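Local coordinates for nucleoside kinase (Methanococcus jannaschii, PDB 2C49), which catalyses the ATP-dependent phosphorylation of nucleosides, with highest activity on inosine, guanosine and cytidine, to give nucleoside monophosphates, at residues A15-F20 and P97-F102; N107-F112 and I240-A245; V157-G162 and E175-T180; I8-H13 and I133-T138. All blocks are in the same frame, centred on the assembly; numbering follows the deposited sequence.

Interaction 1: A15-F20 and P97-F102; sequences ALDYIF and PKAWIF. With ADN (adenosine), chain C.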
# COMPACT_ATOMS: atom_id res chain seq x y z
N ALA A 15 11.81 -7.29 3.94
CA ALA A 15 10.71 -6.38 3.60
C ALA A 15 9.39 -6.90 4.11
O ALA A 15 9.28 -8.09 4.38
CB ALA A 15 10.64 -6.19 2.06
N LEU A 16 8.40 -6.01 4.24
CA LEU A 16 7.00 -6.38 4.47
C LEU A 16 6.23 -6.23 3.14
O LEU A 16 6.34 -5.22 2.44
CB LEU A 16 6.34 -5.55 5.59
CG LEU A 16 6.96 -5.82 6.96
CD1 LEU A 16 6.56 -4.81 8.00
CD2 LEU A 16 6.66 -7.28 7.43
N ASP A 17 5.48 -7.26 2.81
CA ASP A 17 4.83 -7.40 1.52
C ASP A 17 3.32 -7.34 1.68
O ASP A 17 2.76 -7.99 2.58
CB ASP A 17 5.08 -8.82 1.00
CG ASP A 17 6.46 -9.04 0.47
OD1 ASP A 17 7.31 -8.09 0.39
OD2 ASP A 17 6.78 -10.17 0.04
N TYR A 18 2.69 -6.60 0.79
CA TYR A 18 1.27 -6.70 0.51
C TYR A 18 1.18 -7.43 -0.83
O TYR A 18 1.94 -7.11 -1.76
CB TYR A 18 0.69 -5.30 0.30
CG TYR A 18 0.37 -4.50 1.55
CD1 TYR A 18 1.14 -3.39 1.90
CD2 TYR A 18 -0.73 -4.83 2.35
CE1 TYR A 18 0.81 -2.61 3.00
CE2 TYR A 18 -1.06 -4.07 3.48
CZ TYR A 18 -0.29 -2.95 3.79
OH TYR A 18 -0.60 -2.18 4.88
N ILE A 19 0.31 -8.43 -0.94
CA ILE A 19 0.23 -9.26 -2.15
C ILE A 19 -1.25 -9.31 -2.59
O ILE A 19 -2.11 -9.72 -1.80
CB ILE A 19 0.79 -10.68 -1.88
CG1 ILE A 19 2.23 -10.62 -1.29
CG2 ILE A 19 0.71 -11.56 -3.12
CD1 ILE A 19 2.76 -11.96 -0.81
N PHE A 20 -1.53 -8.88 -3.83
CA PHE A 20 -2.91 -8.75 -4.31
C PHE A 20 -3.16 -9.53 -5.62
O PHE A 20 -2.31 -9.56 -6.52
CB PHE A 20 -3.32 -7.29 -4.57
CG PHE A 20 -2.92 -6.31 -3.50
CD1 PHE A 20 -1.71 -5.63 -3.59
CD2 PHE A 20 -3.77 -6.03 -2.44
CE1 PHE A 20 -1.34 -4.71 -2.62
CE2 PHE A 20 -3.42 -5.12 -1.48
CZ PHE A 20 -2.20 -4.46 -1.56
N PRO A 97 11.96 -1.65 4.24
CA PRO A 97 11.44 -1.71 2.87
C PRO A 97 10.09 -2.43 2.74
O PRO A 97 9.78 -3.35 3.50
CB PRO A 97 12.54 -2.47 2.12
CG PRO A 97 13.80 -2.10 2.91
CD PRO A 97 13.35 -2.14 4.33
N LYS A 98 9.31 -2.01 1.77
CA LYS A 98 7.93 -2.52 1.63
C LYS A 98 7.60 -2.73 0.17
O LYS A 98 7.99 -1.94 -0.67
CB LYS A 98 6.91 -1.57 2.23
CG LYS A 98 6.73 -1.74 3.75
CD LYS A 98 6.24 -0.47 4.37
CE LYS A 98 6.03 -0.65 5.89
NZ LYS A 98 7.36 -0.67 6.61
N ALA A 99 6.85 -3.80 -0.10
CA ALA A 99 6.49 -4.16 -1.47
C ALA A 99 4.97 -4.25 -1.63
O ALA A 99 4.29 -4.76 -0.75
CB ALA A 99 7.17 -5.50 -1.85
N TRP A 100 4.47 -3.76 -2.76
CA TRP A 100 3.07 -3.94 -3.18
C TRP A 100 3.13 -4.78 -4.45
O TRP A 100 3.64 -4.33 -5.48
CB TRP A 100 2.38 -2.60 -3.45
CG TRP A 100 1.99 -1.91 -2.20
CD1 TRP A 100 0.74 -1.85 -1.64
CD2 TRP A 100 2.85 -1.17 -1.31
NE1 TRP A 100 0.75 -1.11 -0.48
CE2 TRP A 100 2.04 -0.69 -0.25
CE3 TRP A 100 4.21 -0.84 -1.33
CZ2 TRP A 100 2.56 0.05 0.82
CZ3 TRP A 100 4.73 -0.09 -0.27
CH2 TRP A 100 3.89 0.35 0.79
N ILE A 101 2.59 -5.99 -4.35
CA ILE A 101 2.74 -7.01 -5.38
C ILE A 101 1.37 -7.38 -5.93
O ILE A 101 0.46 -7.75 -5.17
CB ILE A 101 3.45 -8.25 -4.77
CG1 ILE A 101 4.84 -7.82 -4.24
CG2 ILE A 101 3.55 -9.41 -5.78
CD1 ILE A 101 5.49 -8.81 -3.28
N PHE A 102 1.23 -7.24 -7.24
CA PHE A 102 -0.04 -7.50 -7.90
C PHE A 102 0.13 -8.65 -8.85
O PHE A 102 1.08 -8.67 -9.61
CB PHE A 102 -0.54 -6.26 -8.64
CG PHE A 102 -0.74 -5.11 -7.73
CD1 PHE A 102 0.33 -4.32 -7.36
CD2 PHE A 102 -1.99 -4.84 -7.21
CE1 PHE A 102 0.14 -3.27 -6.47
CE2 PHE A 102 -2.17 -3.79 -6.34
CZ PHE A 102 -1.10 -3.01 -5.98
O5' ADN C . 11.25 -12.32 -4.50
C5' ADN C . 9.97 -11.99 -3.95
C4' ADN C . 10.21 -10.80 -3.01
O4' ADN C . 10.82 -9.69 -3.67
C3' ADN C . 9.12 -10.27 -2.06
O3' ADN C . 9.12 -10.80 -0.74
C2' ADN C . 9.26 -8.73 -2.08
O2' ADN C . 9.63 -8.16 -0.82
C1' ADN C . 10.42 -8.47 -3.04
N9 ADN C . 10.24 -7.42 -4.01
C8 ADN C . 9.15 -7.13 -4.76
N7 ADN C . 9.42 -6.08 -5.59
C5 ADN C . 10.70 -5.73 -5.41
C6 ADN C . 11.69 -4.75 -5.87
N6 ADN C . 11.31 -3.91 -6.82
N1 ADN C . 12.94 -4.72 -5.36
C2 ADN C . 13.37 -5.59 -4.41
N3 ADN C . 12.56 -6.54 -3.92
C4 ADN C . 11.21 -6.61 -4.39
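Tyr-18 and Trp-100 project side by side from neighbouring parallel strands, as do Phe-20 and Phe-102. Each pair is slid well apart with little ring overlap, the planes 28° apart in the first and 21° in the second. Tyr-18 CD1 lies over one face of the indole, 3.3 Å from Trp-100 NE1, and Phe-20 CD1 sits over the Phe-102 ring, 3.3 Å from its CE2. With CG beside its backbone N (chi1 -77°), Trp-100 also brings CD1 to the edge of the Phe-20 ring, 3.7 Å from CE1. With an alanine in place of Trp-100, the Tyr-18 ring would probably lose the face it rests on, and the indole's contacts with Phe-20 and with Trp-100 of the second subunit would vanish.

The backbones are joined by five hydrogen bonds in parallel register, the straightest from Tyr-18 N to Ala-99 O at 2.9 Å. These strands form the middle of the small four-stranded sheet that, as in ribokinase, acts as a lid over the substrate and as a dimer interface. The aromatic face meets the second subunit, and the Tyr-18 hydroxyl is hydrogen-bonded to Glu-95 of that subunit and to Lys-39 of its own chain.

The other face serves the ligand. Asp-17 receives both ribose hydroxyls of adenosine: O2' on OD1 at 2.6 Å and O3' on OD2 at 2.5 Å. Small Ala-99 and branched Ile-101 pack against this carboxylate.

Interaction 2: N107-F112 and I240-A245; sequences NNQITF and IDPTGA. With ANP (phosphoaminophosphonic acid-adenylate ester), chain F; ADN (adenosine), chain C.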
# COMPACT_ATOMS: atom_id res chain seq x y z
N ASN A 107 -1.14 -15.09 -13.81
CA ASN A 107 0.02 -14.98 -12.91
C ASN A 107 1.25 -14.19 -13.41
O ASN A 107 2.40 -14.47 -13.04
CB ASN A 107 0.44 -16.34 -12.31
CG ASN A 107 -0.72 -17.08 -11.65
OD1 ASN A 107 -1.32 -16.60 -10.69
ND2 ASN A 107 -1.04 -18.26 -12.17
N ASN A 108 1.00 -13.21 -14.27
CA ASN A 108 1.93 -12.10 -14.41
C ASN A 108 1.89 -11.28 -13.12
O ASN A 108 0.86 -11.22 -12.44
CB ASN A 108 1.53 -11.23 -15.61
CG ASN A 108 1.51 -12.01 -16.91
OD1 ASN A 108 2.52 -12.60 -17.31
ND2 ASN A 108 0.36 -12.04 -17.58
N GLN A 109 3.02 -10.64 -12.77
CA GLN A 109 3.08 -9.78 -11.59
C GLN A 109 3.75 -8.43 -11.87
O GLN A 109 4.65 -8.32 -12.70
CB GLN A 109 3.80 -10.48 -10.43
CG GLN A 109 3.18 -11.83 -9.99
CD GLN A 109 3.70 -12.29 -8.63
OE1 GLN A 109 2.95 -12.31 -7.65
NE2 GLN A 109 4.97 -12.65 -8.57
N ILE A 110 3.31 -7.40 -11.17
CA ILE A 110 3.99 -6.13 -11.19
C ILE A 110 4.27 -5.79 -9.73
O ILE A 110 3.54 -6.23 -8.85
CB ILE A 110 3.15 -5.02 -11.88
CG1 ILE A 110 1.81 -4.78 -11.17
CG2 ILE A 110 2.91 -5.38 -13.37
CD1 ILE A 110 0.92 -3.69 -11.87
N THR A 111 5.33 -5.06 -9.46
CA THR A 111 5.51 -4.67 -8.07
C THR A 111 5.93 -3.23 -7.97
O THR A 111 6.48 -2.66 -8.93
CB THR A 111 6.52 -5.58 -7.29
OG1 THR A 111 7.86 -5.24 -7.69
CG2 THR A 111 6.38 -7.08 -7.64
N PHE A 112 5.64 -2.67 -6.81
CA PHE A 112 6.08 -1.34 -6.40
C PHE A 112 6.85 -1.59 -5.12
O PHE A 112 6.35 -2.27 -4.24
CB PHE A 112 4.85 -0.46 -6.15
CG PHE A 112 3.91 -0.34 -7.34
CD1 PHE A 112 2.93 -1.31 -7.59
CD2 PHE A 112 3.99 0.74 -8.18
CE1 PHE A 112 2.04 -1.16 -8.67
CE2 PHE A 112 3.11 0.89 -9.25
CZ PHE A 112 2.15 -0.06 -9.50
N ILE A 240 -1.77 -20.95 -5.26
CA ILE A 240 -2.46 -19.83 -4.62
C ILE A 240 -1.76 -18.51 -4.92
O ILE A 240 -2.41 -17.50 -5.23
CB ILE A 240 -2.56 -20.06 -3.07
CG1 ILE A 240 -3.33 -21.36 -2.74
CG2 ILE A 240 -3.16 -18.84 -2.34
CD1 ILE A 240 -4.84 -21.33 -3.03
N ASP A 241 -0.42 -18.54 -4.85
CA ASP A 241 0.41 -17.35 -4.96
C ASP A 241 1.81 -17.69 -5.51
O ASP A 241 2.55 -18.39 -4.84
CB ASP A 241 0.53 -16.69 -3.58
CG ASP A 241 1.52 -15.56 -3.54
OD1 ASP A 241 1.74 -14.91 -4.59
OD2 ASP A 241 2.14 -15.26 -2.49
N PRO A 242 2.15 -17.21 -6.70
CA PRO A 242 3.48 -17.47 -7.31
C PRO A 242 4.64 -16.68 -6.69
O PRO A 242 5.80 -16.98 -7.00
CB PRO A 242 3.29 -17.01 -8.75
CG PRO A 242 2.27 -15.91 -8.63
CD PRO A 242 1.30 -16.38 -7.59
N THR A 243 4.34 -15.69 -5.85
CA THR A 243 5.35 -14.74 -5.35
C THR A 243 6.61 -15.38 -4.73
O THR A 243 7.73 -15.04 -5.08
CB THR A 243 4.71 -13.73 -4.38
OG1 THR A 243 3.56 -13.13 -5.00
CG2 THR A 243 5.69 -12.53 -4.10
N GLY A 244 6.44 -16.31 -3.81
CA GLY A 244 7.61 -16.89 -3.16
C GLY A 244 8.38 -17.94 -3.98
O GLY A 244 9.42 -18.40 -3.53
N ALA A 245 7.86 -18.32 -5.17
CA ALA A 245 8.49 -19.38 -5.96
C ALA A 245 9.98 -19.15 -6.24
O ALA A 245 10.77 -20.08 -6.07
CB ALA A 245 7.73 -19.63 -7.28
PG ANP F . 7.70 -13.51 -9.39
O1G ANP F . 7.39 -13.20 -7.86
O2G ANP F . 6.63 -12.84 -10.36
O3G ANP F . 9.13 -12.89 -9.72
PB ANP F . 8.55 -15.72 -11.11
O1B ANP F . 7.96 -15.00 -12.40
O2B ANP F . 9.98 -15.09 -10.76
N3B ANP F . 7.64 -15.23 -9.71
PA ANP F . 9.95 -18.13 -11.34
O1A ANP F . 10.74 -18.21 -12.73
O2A ANP F . 10.89 -17.50 -10.22
O3A ANP F . 8.54 -17.34 -11.37
O5' ANP F . 9.62 -19.64 -10.88
C5' ANP F . 10.65 -20.21 -10.10
C4' ANP F . 10.47 -21.70 -10.01
O4' ANP F . 9.45 -22.10 -9.07
C3' ANP F . 10.24 -22.48 -11.30
O3' ANP F . 11.37 -22.85 -12.05
C2' ANP F . 9.25 -23.56 -10.94
O2' ANP F . 10.02 -24.73 -10.65
C1' ANP F . 8.70 -23.20 -9.57
N9 ANP F . 7.31 -22.78 -9.90
C8 ANP F . 6.89 -21.62 -10.47
N7 ANP F . 5.54 -21.56 -10.67
C5 ANP F . 5.08 -22.73 -10.22
C6 ANP F . 3.78 -23.43 -10.10
N6 ANP F . 2.68 -22.76 -10.52
N1 ANP F . 3.73 -24.68 -9.55
C2 ANP F . 4.81 -25.36 -9.11
N3 ANP F . 6.06 -24.83 -9.16
C4 ANP F . 6.21 -23.50 -9.74
O5' ADN C . 11.25 -12.32 -4.50
C5' ADN C . 9.97 -11.99 -3.95
C4' ADN C . 10.21 -10.80 -3.01
O4' ADN C . 10.82 -9.69 -3.67
C3' ADN C . 9.12 -10.27 -2.06
O3' ADN C . 9.12 -10.80 -0.74
C2' ADN C . 9.26 -8.73 -2.08
O2' ADN C . 9.63 -8.16 -0.82
C1' ADN C . 10.42 -8.47 -3.04
N9 ADN C . 10.24 -7.42 -4.01
C8 ADN C . 9.15 -7.13 -4.76
N7 ADN C . 9.42 -6.08 -5.59
C5 ADN C . 10.70 -5.73 -5.41
C6 ADN C . 11.69 -4.75 -5.87
N6 ADN C . 11.31 -3.91 -6.82
N1 ADN C . 12.94 -4.72 -5.36
C2 ADN C . 13.37 -5.59 -4.41
N3 ADN C . 12.56 -6.54 -3.92
C4 ADN C . 11.21 -6.61 -4.39
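Gln-109 reaches from the lid strand toward the turn at Pro-242 and Thr-243. Gln-109 and Pro-242 bury nearly equal areas, and the OE1 side of the amide does the touching. The side chain is extended beyond CG, long enough to set OE1 2.8 Å from Thr-243 OG1. Thr-103 OG1 is hydrogen-bonded to the same oxygen. Pro-242 passes obliquely across the glutamine and lays its CG 3.8 Å from Gln-109 OE1, so the polar end has a hydrocarbon wall beside it. Asn-107, at the exposed margin, only grazes that ring, OD1 being 4.1 Å from Pro-242 CD; a polar residue suits a place open to solvent.

Proline fits the start of the type I turn from Pro-242 to Ala-245, which leads into helix 245-258. Just before it Asp-241 makes an Asx turn: OD1 accepts from Thr-243 N at 3.0 Å, from above the carboxylate plane. This is the Asp-Pro-Thr-Gly-Ala-Gly-Asp signature of PfkB kinases, ending in Asp-247, the probable proton acceptor.

Thr-243 OG1 lies within hydrogen-bonding distance of both Gln-109 OE1 and Asp-241 OD1, the latter at 2.6 Å. The hydroxyl thus sits between the lid glutamine and the signature aspartate, a polar link that probably steadies the Gln-109 amide beside the ATP analogue.

Interaction 3: V157-G162 and E175-T180; sequences VSFDPG and EIIEHT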
# COMPACT_ATOMS: atom_id res chain seq x y z
N VAL A 157 29.99 -17.50 -4.47
CA VAL A 157 29.10 -16.37 -4.62
C VAL A 157 27.93 -16.77 -5.49
O VAL A 157 28.12 -17.20 -6.61
CB VAL A 157 29.79 -15.17 -5.33
CG1 VAL A 157 28.77 -14.11 -5.68
CG2 VAL A 157 30.92 -14.61 -4.46
N SER A 158 26.73 -16.63 -4.95
CA SER A 158 25.53 -16.80 -5.77
C SER A 158 24.91 -15.43 -5.91
O SER A 158 24.90 -14.64 -4.94
CB SER A 158 24.58 -17.75 -4.99
OG SER A 158 23.30 -17.69 -5.57
N PHE A 159 24.39 -15.12 -7.08
CA PHE A 159 23.90 -13.78 -7.37
C PHE A 159 22.55 -13.86 -8.09
O PHE A 159 22.42 -14.58 -9.09
CB PHE A 159 24.89 -13.06 -8.29
CG PHE A 159 24.49 -11.67 -8.66
CD1 PHE A 159 23.92 -10.80 -7.73
CD2 PHE A 159 24.74 -11.19 -9.95
CE1 PHE A 159 23.57 -9.45 -8.10
CE2 PHE A 159 24.38 -9.88 -10.33
CZ PHE A 159 23.81 -9.01 -9.39
N ASP A 160 21.56 -13.14 -7.57
CA ASP A 160 20.22 -13.09 -8.12
C ASP A 160 19.72 -11.64 -7.99
O ASP A 160 19.09 -11.27 -6.98
CB ASP A 160 19.34 -14.05 -7.32
CG ASP A 160 17.89 -14.05 -7.78
OD1 ASP A 160 17.57 -13.46 -8.85
OD2 ASP A 160 17.01 -14.66 -7.12
N PRO A 161 20.06 -10.81 -8.96
CA PRO A 161 19.70 -9.40 -8.86
C PRO A 161 18.17 -9.15 -8.76
O PRO A 161 17.77 -8.18 -8.15
CB PRO A 161 20.31 -8.79 -10.15
CG PRO A 161 20.52 -9.96 -11.09
CD PRO A 161 20.84 -11.11 -10.18
N GLY A 162 17.37 -10.02 -9.37
CA GLY A 162 15.92 -10.02 -9.25
C GLY A 162 15.24 -8.75 -9.73
O GLY A 162 15.61 -8.17 -10.75
N GLU A 175 30.62 -6.45 -13.93
CA GLU A 175 31.63 -6.70 -12.92
C GLU A 175 31.20 -7.66 -11.81
O GLU A 175 32.03 -8.42 -11.34
CB GLU A 175 32.16 -5.42 -12.33
CG GLU A 175 33.30 -5.72 -11.37
CD GLU A 175 34.19 -4.55 -11.17
OE1 GLU A 175 33.67 -3.41 -11.21
OE2 GLU A 175 35.41 -4.79 -11.02
N ILE A 176 29.95 -7.60 -11.37
CA ILE A 176 29.43 -8.53 -10.39
C ILE A 176 29.39 -9.97 -10.97
O ILE A 176 29.74 -10.93 -10.30
CB ILE A 176 28.00 -8.15 -9.87
CG1 ILE A 176 28.01 -6.83 -9.14
CG2 ILE A 176 27.59 -9.12 -8.83
CD1 ILE A 176 26.59 -6.25 -8.86
N ILE A 177 29.00 -10.09 -12.22
CA ILE A 177 28.96 -11.41 -12.85
C ILE A 177 30.38 -11.99 -12.97
O ILE A 177 30.57 -13.18 -12.85
CB ILE A 177 28.22 -11.34 -14.21
CG1 ILE A 177 26.69 -11.21 -13.98
CG2 ILE A 177 28.51 -12.61 -15.09
CD1 ILE A 177 25.94 -10.75 -15.24
N GLU A 178 31.38 -11.14 -13.14
CA GLU A 178 32.74 -11.64 -13.20
C GLU A 178 33.23 -12.15 -11.83
O GLU A 178 34.22 -12.86 -11.76
CB GLU A 178 33.62 -10.55 -13.78
CG GLU A 178 33.27 -10.49 -15.28
CD GLU A 178 34.01 -9.46 -16.07
OE1 GLU A 178 34.40 -8.43 -15.48
OE2 GLU A 178 34.15 -9.67 -17.30
N HIS A 179 32.48 -11.80 -10.77
CA HIS A 179 32.76 -12.26 -9.41
C HIS A 179 31.66 -13.16 -8.87
O HIS A 179 31.42 -13.17 -7.66
CB HIS A 179 32.93 -11.06 -8.52
CG HIS A 179 34.14 -10.27 -8.87
ND1 HIS A 179 35.36 -10.47 -8.27
CD2 HIS A 179 34.33 -9.33 -9.83
CE1 HIS A 179 36.25 -9.65 -8.81
NE2 HIS A 179 35.66 -8.95 -9.76
N THR A 180 31.06 -13.94 -9.76
CA THR A 180 29.89 -14.77 -9.44
C THR A 180 30.14 -16.21 -9.83
O THR A 180 30.64 -16.49 -10.91
CB THR A 180 28.67 -14.28 -10.22
OG1 THR A 180 28.27 -13.02 -9.68
CG2 THR A 180 27.42 -15.22 -10.02
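Phe-159 and Ile-176 make the tightly packed part of this contact. The two side chains cross at about a right angle, and Ile-176 CG2 stands almost over the middle of the phenyl ring, 3.6 Å from its centroid and 13° off the normal, a CH-pi contact. Pro-161 CD covers the opposite face, so the ring is held between two aliphatic groups. Phe-159 points its CG away from the backbone N (chi1 -180°), which carries the ring out from the strand to the helix. Replacing it with an alanine would probably leave Ile-176 and Pro-161 facing a gap where the ring had been.

Thr-180 crosses the phenylalanine at about a right angle, its OG1 3.7 Å from Phe-159 CB. That hydroxyl is donated to Ile-176 O at 2.6 Å, while His-179 N reaches the same oxygen from the other side of the carbonyl plane at 2.9 Å. A short beta-branched threonine thus donates to a backbone carbonyl and still packs against Phe-159.

Away from the ring the packing is looser: Val-157 CG1 lies mainly against backbone, His-179 O at 3.4 Å. The partly exposed His-179 forms the solvent side, its imidazole leading away toward Tyr-152. Strand 156-160, helix 170-177 and strand 182-185 form a beta-alpha-beta unit of the kinase's large, mostly parallel, mixed sheet, with Phe-159 pinning helix to strand.

Interaction 4: I8-H13 and I133-T138; sequences ITCVGH and IVHIAT. With ADN (adenosine), chain C.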
# COMPACT_ATOMS: atom_id res chain seq x y z
N ILE A 8 24.91 -20.49 4.90
CA ILE A 8 24.78 -19.61 3.75
C ILE A 8 24.49 -18.22 4.25
O ILE A 8 23.64 -18.04 5.13
CB ILE A 8 23.68 -20.09 2.79
CG1 ILE A 8 23.98 -21.53 2.30
CG2 ILE A 8 23.51 -19.12 1.57
CD1 ILE A 8 22.78 -22.26 1.61
N THR A 9 25.19 -17.23 3.70
CA THR A 9 24.85 -15.83 3.98
C THR A 9 23.93 -15.34 2.87
O THR A 9 24.20 -15.58 1.68
CB THR A 9 26.15 -14.97 3.96
OG1 THR A 9 27.03 -15.42 4.99
CG2 THR A 9 25.83 -13.52 4.37
N CYS A 10 22.85 -14.67 3.25
CA CYS A 10 21.91 -14.05 2.30
C CYS A 10 22.03 -12.53 2.51
O CYS A 10 21.95 -12.03 3.65
CB CYS A 10 20.48 -14.52 2.57
SG CYS A 10 20.28 -16.29 2.24
N VAL A 11 22.30 -11.84 1.43
CA VAL A 11 22.49 -10.39 1.41
C VAL A 11 21.43 -9.79 0.55
O VAL A 11 21.24 -10.26 -0.57
CB VAL A 11 23.85 -10.00 0.81
CG1 VAL A 11 24.05 -8.45 0.86
CG2 VAL A 11 25.00 -10.70 1.56
N GLY A 12 20.76 -8.74 1.05
CA GLY A 12 19.70 -8.08 0.26
C GLY A 12 18.52 -7.75 1.17
O GLY A 12 18.59 -7.85 2.42
N HIS A 13 17.41 -7.41 0.55
CA HIS A 13 16.28 -6.87 1.29
C HIS A 13 15.59 -7.85 2.22
O HIS A 13 15.33 -9.01 1.85
CB HIS A 13 15.20 -6.38 0.32
CG HIS A 13 15.67 -5.29 -0.60
ND1 HIS A 13 16.08 -4.05 -0.15
CD2 HIS A 13 15.75 -5.26 -1.95
CE1 HIS A 13 16.39 -3.30 -1.19
NE2 HIS A 13 16.23 -4.02 -2.29
N ILE A 133 28.71 -20.29 1.20
CA ILE A 133 28.07 -19.54 0.13
C ILE A 133 27.57 -18.19 0.60
O ILE A 133 27.01 -18.07 1.71
CB ILE A 133 26.87 -20.29 -0.48
CG1 ILE A 133 27.27 -21.71 -0.97
CG2 ILE A 133 26.23 -19.44 -1.62
CD1 ILE A 133 26.08 -22.47 -1.60
N VAL A 134 27.79 -17.19 -0.25
CA VAL A 134 27.23 -15.87 -0.05
C VAL A 134 26.27 -15.70 -1.19
O VAL A 134 26.68 -15.72 -2.34
CB VAL A 134 28.37 -14.76 -0.10
CG1 VAL A 134 27.71 -13.34 -0.11
CG2 VAL A 134 29.36 -14.96 1.11
N HIS A 135 24.99 -15.54 -0.87
CA HIS A 135 23.94 -15.39 -1.85
C HIS A 135 23.42 -13.97 -1.82
O HIS A 135 22.91 -13.49 -0.80
CB HIS A 135 22.80 -16.34 -1.54
CG HIS A 135 21.61 -16.19 -2.44
ND1 HIS A 135 21.68 -16.44 -3.79
CD2 HIS A 135 20.33 -15.84 -2.18
CE1 HIS A 135 20.48 -16.27 -4.32
NE2 HIS A 135 19.65 -15.87 -3.38
N ILE A 136 23.54 -13.30 -2.96
CA ILE A 136 23.17 -11.90 -3.02
C ILE A 136 21.80 -11.87 -3.75
O ILE A 136 21.72 -12.24 -4.92
CB ILE A 136 24.30 -11.16 -3.78
CG1 ILE A 136 25.60 -11.29 -2.97
CG2 ILE A 136 23.89 -9.68 -4.11
CD1 ILE A 136 26.87 -10.89 -3.72
N ALA A 137 20.76 -11.44 -3.03
CA ALA A 137 19.36 -11.60 -3.50
C ALA A 137 18.67 -10.28 -3.49
O ALA A 137 18.24 -9.85 -2.42
CB ALA A 137 18.61 -12.59 -2.61
N THR A 138 18.61 -9.62 -4.66
CA THR A 138 18.21 -8.21 -4.81
C THR A 138 19.15 -7.30 -4.04
O THR A 138 20.24 -7.75 -3.58
CB THR A 138 16.71 -7.92 -4.37
OG1 THR A 138 16.53 -8.18 -2.97
CG2 THR A 138 15.72 -8.91 -5.05
O5' ADN C . 11.25 -12.32 -4.50
C5' ADN C . 9.97 -11.99 -3.95
C4' ADN C . 10.21 -10.80 -3.01
O4' ADN C . 10.82 -9.69 -3.67
C3' ADN C . 9.12 -10.27 -2.06
O3' ADN C . 9.12 -10.80 -0.74
C2' ADN C . 9.26 -8.73 -2.08
O2' ADN C . 9.63 -8.16 -0.82
C1' ADN C . 10.42 -8.47 -3.04
N9 ADN C . 10.24 -7.42 -4.01
C8 ADN C . 9.15 -7.13 -4.76
N7 ADN C . 9.42 -6.08 -5.59
C5 ADN C . 10.70 -5.73 -5.41
C6 ADN C . 11.69 -4.75 -5.87
N6 ADN C . 11.31 -3.91 -6.82
N1 ADN C . 12.94 -4.72 -5.36
C2 ADN C . 13.37 -5.59 -4.41
N3 ADN C . 12.56 -6.54 -3.92
C4 ADN C . 11.21 -6.61 -4.39
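Thr-9 O is held twice by the neighbouring strand: His-135 N donates to it at 2.7 Å in a nearly straight bond (175°), and Val-134 CA approaches as a weaker CH donor. His-135 O is used in the same way, taking Val-11 N at 2.8 Å and the CA-H of Cys-10. Thr-9 N to Ile-133 O and Ala-137 N to Val-11 O complete a regular parallel ladder, its strands inclined at 20°.

Side chains divide by face. Ile-8 and Ile-133 run side by side, CG2 of the former 4.1 Å from CB of the latter, and both pack on helix 245-258. Here too the edge of the His-135 imidazole meets Cys-10 SG, while its ND1 is bound by Ser-158. On the other face Val-11 CG2 touches Val-134 CG1 at 4.1 Å, and Val-11 and Ile-136 pack under helix 141-151; beta-branched residues suit such extended, helix-covered strands. Thr-9 is also on this face, and its hydroxyl is hydrogen-bonded to Glu-60 and Thr-131.

Past the ladder the chains change character. The backbone angles of Gly-12 (phi 139°) and the nearness of Ala-137 O, which a side chain would strike, both suit glycine. Thr-138 OG1, lying between its backbone N and carbonyl carbon (chi1 64°), comes 3.2 Å from His-13 CD2. The same CD2 lies 3.4 Å from adenosine C2, and Asp-164 is hydrogen-bonded to His-13 NE2. Parallel strands whose carboxyl ends open onto the substrate are the hallmark of the Rossmann-like core of ribokinase-family enzymes.

Interactions 1, 2 and 4 meet at the nucleoside site. Interactions 1 and 2, with centres 10 Å apart, share the lid sheet, where Trp-100 N lies 2.8 Å from Phe-112 O; interaction 2 ties that lid to the loop before helix 245-258. Interactions 3 and 4, also 10 Å apart, are adjacent in the large sheet, with Ser-158 O 2.8 Å from Ile-136 N. Adenosine bridges lid and core, being touched by interactions 1, 2 and 4, while Thr-111 OG1 in interaction 2 binds its N7. Among these contacts, lid and core also touch where Pro-97 CG approaches His-13 ND1 at 4.3 Å. Interaction 3 stands back, about 12 Å at nearest atoms from interaction 1.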